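Local coordinates for protein alginate lyase (Alteromonas sp., PDB 1J1T) that probably cleaves alginate, a polymer of mannuronate and guluronate, by beta-elimination, and carries a bound calcium ion, at residues A[103-108]-A[123-128]. Sequence-based numbering, arbitrary orientation.
With CA (calcium ion), chain B; SO4 (sulfate ion), chain C.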
loop_
_atom_site.group_PDB
_atom_site.type_symbol
_atom_site.label_atom_id
_atom_site.label_comp_id
_atom_site.label_asym_id
_atom_site.label_seq_id
_atom_site.Cartn_x
_atom_site.Cartn_y
_atom_site.Cartn_z
ATOM N N TYR A 103 0.373 3.790 4.600
ATOM C CA TYR A 103 0.178 2.731 5.577
ATOM C C TYR A 103 -1.126 2.812 6.351
ATOM O O TYR A 103 -1.735 3.872 6.482
ATOM C CB TYR A 103 1.279 2.780 6.636
ATOM C CG TYR A 103 2.702 2.651 6.159
ATOM C CD1 TYR A 103 3.417 1.470 6.365
ATOM C CD2 TYR A 103 3.363 3.730 5.570
ATOM C CE1 TYR A 103 4.759 1.367 6.005
ATOM C CE2 TYR A 103 4.707 3.635 5.204
ATOM C CZ TYR A 103 5.395 2.450 5.429
ATOM O OH TYR A 103 6.725 2.350 5.088
ATOM N N VAL A 104 -1.513 1.660 6.886
ATOM C CA VAL A 104 -2.666 1.515 7.759
ATOM C C VAL A 104 -2.036 0.568 8.777
ATOM O O VAL A 104 -1.888 -0.627 8.511
ATOM C CB VAL A 104 -3.862 0.816 7.081
ATOM C CG1 VAL A 104 -4.993 0.660 8.088
ATOM C CG2 VAL A 104 -4.348 1.634 5.886
ATOM N N SER A 105 -1.616 1.101 9.923
ATOM C CA SER A 105 -0.965 0.253 10.911
ATOM C C SER A 105 -1.337 0.522 12.357
ATOM O O SER A 105 -1.638 1.651 12.760
ATOM C CB SER A 105 0.557 0.334 10.755
ATOM O OG SER A 105 1.091 1.444 11.441
ATOM N N ASP A 106 -1.284 -0.551 13.132
ATOM C CA ASP A 106 -1.628 -0.534 14.537
ATOM C C ASP A 106 -0.378 -0.859 15.353
ATOM O O ASP A 106 -0.358 -1.832 16.102
ATOM C CB ASP A 106 -2.737 -1.571 14.765
ATOM C CG ASP A 106 -3.246 -1.591 16.194
ATOM O OD1 ASP A 106 -2.955 -0.643 16.931
ATOM O OD2 ASP A 106 -3.947 -2.550 16.580
ATOM N N THR A 107 0.667 -0.047 15.190
ATOM C CA THR A 107 1.921 -0.257 15.912
ATOM C C THR A 107 2.214 0.854 16.918
ATOM O O THR A 107 1.423 1.787 17.094
ATOM C CB THR A 107 3.140 -0.332 14.961
ATOM O OG1 THR A 107 3.466 0.985 14.498
ATOM C CG2 THR A 107 2.838 -1.231 13.765
ATOM N N ASP A 108 3.374 0.741 17.557
ATOM C CA ASP A 108 3.816 1.702 18.555
ATOM C C ASP A 108 4.743 2.769 17.971
ATOM O O ASP A 108 5.302 3.572 18.715
ATOM C CB ASP A 108 4.531 0.969 19.695
ATOM C CG ASP A 108 4.120 1.478 21.065
ATOM O OD1 ASP A 108 2.916 1.403 21.392
ATOM O OD2 ASP A 108 5.001 1.952 21.815
ATOM N N ASP A 123 -3.384 3.729 12.554
ATOM C CA ASP A 123 -2.924 5.028 12.093
ATOM C C ASP A 123 -2.831 4.914 10.575
ATOM O O ASP A 123 -2.381 3.894 10.053
ATOM C CB ASP A 123 -1.529 5.341 12.636
ATOM C CG ASP A 123 -1.535 5.669 14.114
ATOM O OD1 ASP A 123 -2.189 6.662 14.499
ATOM O OD2 ASP A 123 -0.884 4.936 14.882
ATOM N N VAL A 124 -3.276 5.943 9.869
ATOM C CA VAL A 124 -3.181 5.954 8.416
ATOM C C VAL A 124 -2.248 7.115 8.142
ATOM O O VAL A 124 -2.560 8.261 8.467
ATOM C CB VAL A 124 -4.535 6.217 7.729
ATOM C CG1 VAL A 124 -4.337 6.269 6.212
ATOM C CG2 VAL A 124 -5.529 5.117 8.094
ATOM N N TYR A 125 -1.090 6.813 7.570
ATOM C CA TYR A 125 -0.111 7.843 7.299
ATOM C C TYR A 125 0.636 7.584 6.009
ATOM O O TYR A 125 0.474 6.535 5.385
ATOM C CB TYR A 125 0.887 7.936 8.456
ATOM C CG TYR A 125 1.629 6.649 8.759
ATOM C CD1 TYR A 125 1.056 5.658 9.555
ATOM C CD2 TYR A 125 2.921 6.436 8.269
ATOM C CE1 TYR A 125 1.758 4.484 9.865
ATOM C CE2 TYR A 125 3.628 5.271 8.570
ATOM C CZ TYR A 125 3.043 4.300 9.371
ATOM O OH TYR A 125 3.754 3.159 9.690
ATOM N N VAL A 126 1.463 8.548 5.621
ATOM C CA VAL A 126 2.246 8.432 4.402
ATOM C C VAL A 126 3.710 8.779 4.627
ATOM O O VAL A 126 4.042 9.629 5.450
ATOM C CB VAL A 126 1.695 9.365 3.295
ATOM C CG1 VAL A 126 1.750 10.810 3.757
ATOM C CG2 VAL A 126 2.505 9.195 2.017
ATOM N N ARG A 127 4.582 8.093 3.900
ATOM C CA ARG A 127 6.017 8.346 3.953
ATOM C C ARG A 127 6.413 8.709 2.528
ATOM O O ARG A 127 6.128 7.959 1.591
ATOM C CB ARG A 127 6.788 7.096 4.389
ATOM C CG ARG A 127 6.931 6.928 5.893
ATOM C CD ARG A 127 7.621 5.613 6.242
ATOM N NE ARG A 127 7.894 5.518 7.673
ATOM C CZ ARG A 127 8.882 6.159 8.289
ATOM N NH1 ARG A 127 9.706 6.936 7.598
ATOM N NH2 ARG A 127 9.032 6.045 9.603
ATOM N N LEU A 128 7.050 9.862 2.368
ATOM C CA LEU A 128 7.495 10.334 1.063
ATOM C C LEU A 128 8.997 10.581 1.112
ATOM O O LEU A 128 9.496 11.208 2.042
ATOM C CB LEU A 128 6.774 11.635 0.697
ATOM C CG LEU A 128 5.244 11.567 0.604
ATOM C CD1 LEU A 128 4.695 12.961 0.337
ATOM C CD2 LEU A 128 4.829 10.597 -0.508
HETATM CA CA CA B . -2.965 1.815 17.406
HETATM S S SO4 C . 8.787 0.799 7.707
HETATM O O1 SO4 C . 7.549 1.158 8.423
HETATM O O2 SO4 C . 9.322 -0.469 8.241
HETATM O O3 SO4 C . 8.493 0.640 6.269
HETATM O O4 SO4 C . 9.789 1.869 7.890
HETATM O O HOH W 1 1.141 2.674 13.761
HETATM O O HOH W 2 4.503 1.475 12.087
HETATM O O HOH W 3 -0.808 2.598 16.135
#
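Tyr-103 and Tyr-125 lie with their rings nearly parallel, planes 10° apart, but slid so far that they barely overlap. One face of the Tyr-125 ring takes Tyr-103 CB in a CH-pi contact, 3.8 Å from the centroid, while Tyr-125 OH sits over a face of the Tyr-103 ring toward its rim. At the edges, Ser-105 OG meets Tyr-125 CE1 in the ring plane, and a sulfate, probably from the crystallisation liquor and also bound by Lys-85, accepts a hydrogen bond from Tyr-103 OH through O3 at 2.7 Å. Sulfate O4 lies over one face of the Arg-127 guanidinium. With chi1 at 58°, Tyr-125 holds CG between its backbone N and carbonyl carbon, which brings the ring over Tyr-103 CB. Arg-127 passes its extended chain by the same phenol, CD 3.6 Å from Tyr-103 OH, before salt bridges to Glu-109 and Glu-135. Replacing Tyr-103 with alanine is likely to open a gap beside Tyr-125 and Arg-127 and cost the sulfate a hydroxyl donor. Beneath the rings, Tyr-103 pairs with Tyr-125 and Ser-105 with Asp-123, two hydrogen bonds each. One water joins Thr-107 OG1 to Tyr-125 OH; another, a calcium ligand, lies near Thr-107 O and Asp-123 OD2. Asp-106 OD1 binds the calcium directly, with Asp-114, Val-116, Asn-119 and Ile-121; Asp-123 accepts hydrogen bonds from the Asp-114 and Ser-115 amides. Strands 98-105 and 121-129 are neighbours in one sheet of the concanavalin-like beta-sandwich, flanked by strands 85-92 and 135-144; opposite the tyrosines, paired Val-104 and Val-124 touch Met-143 of strand 135-144.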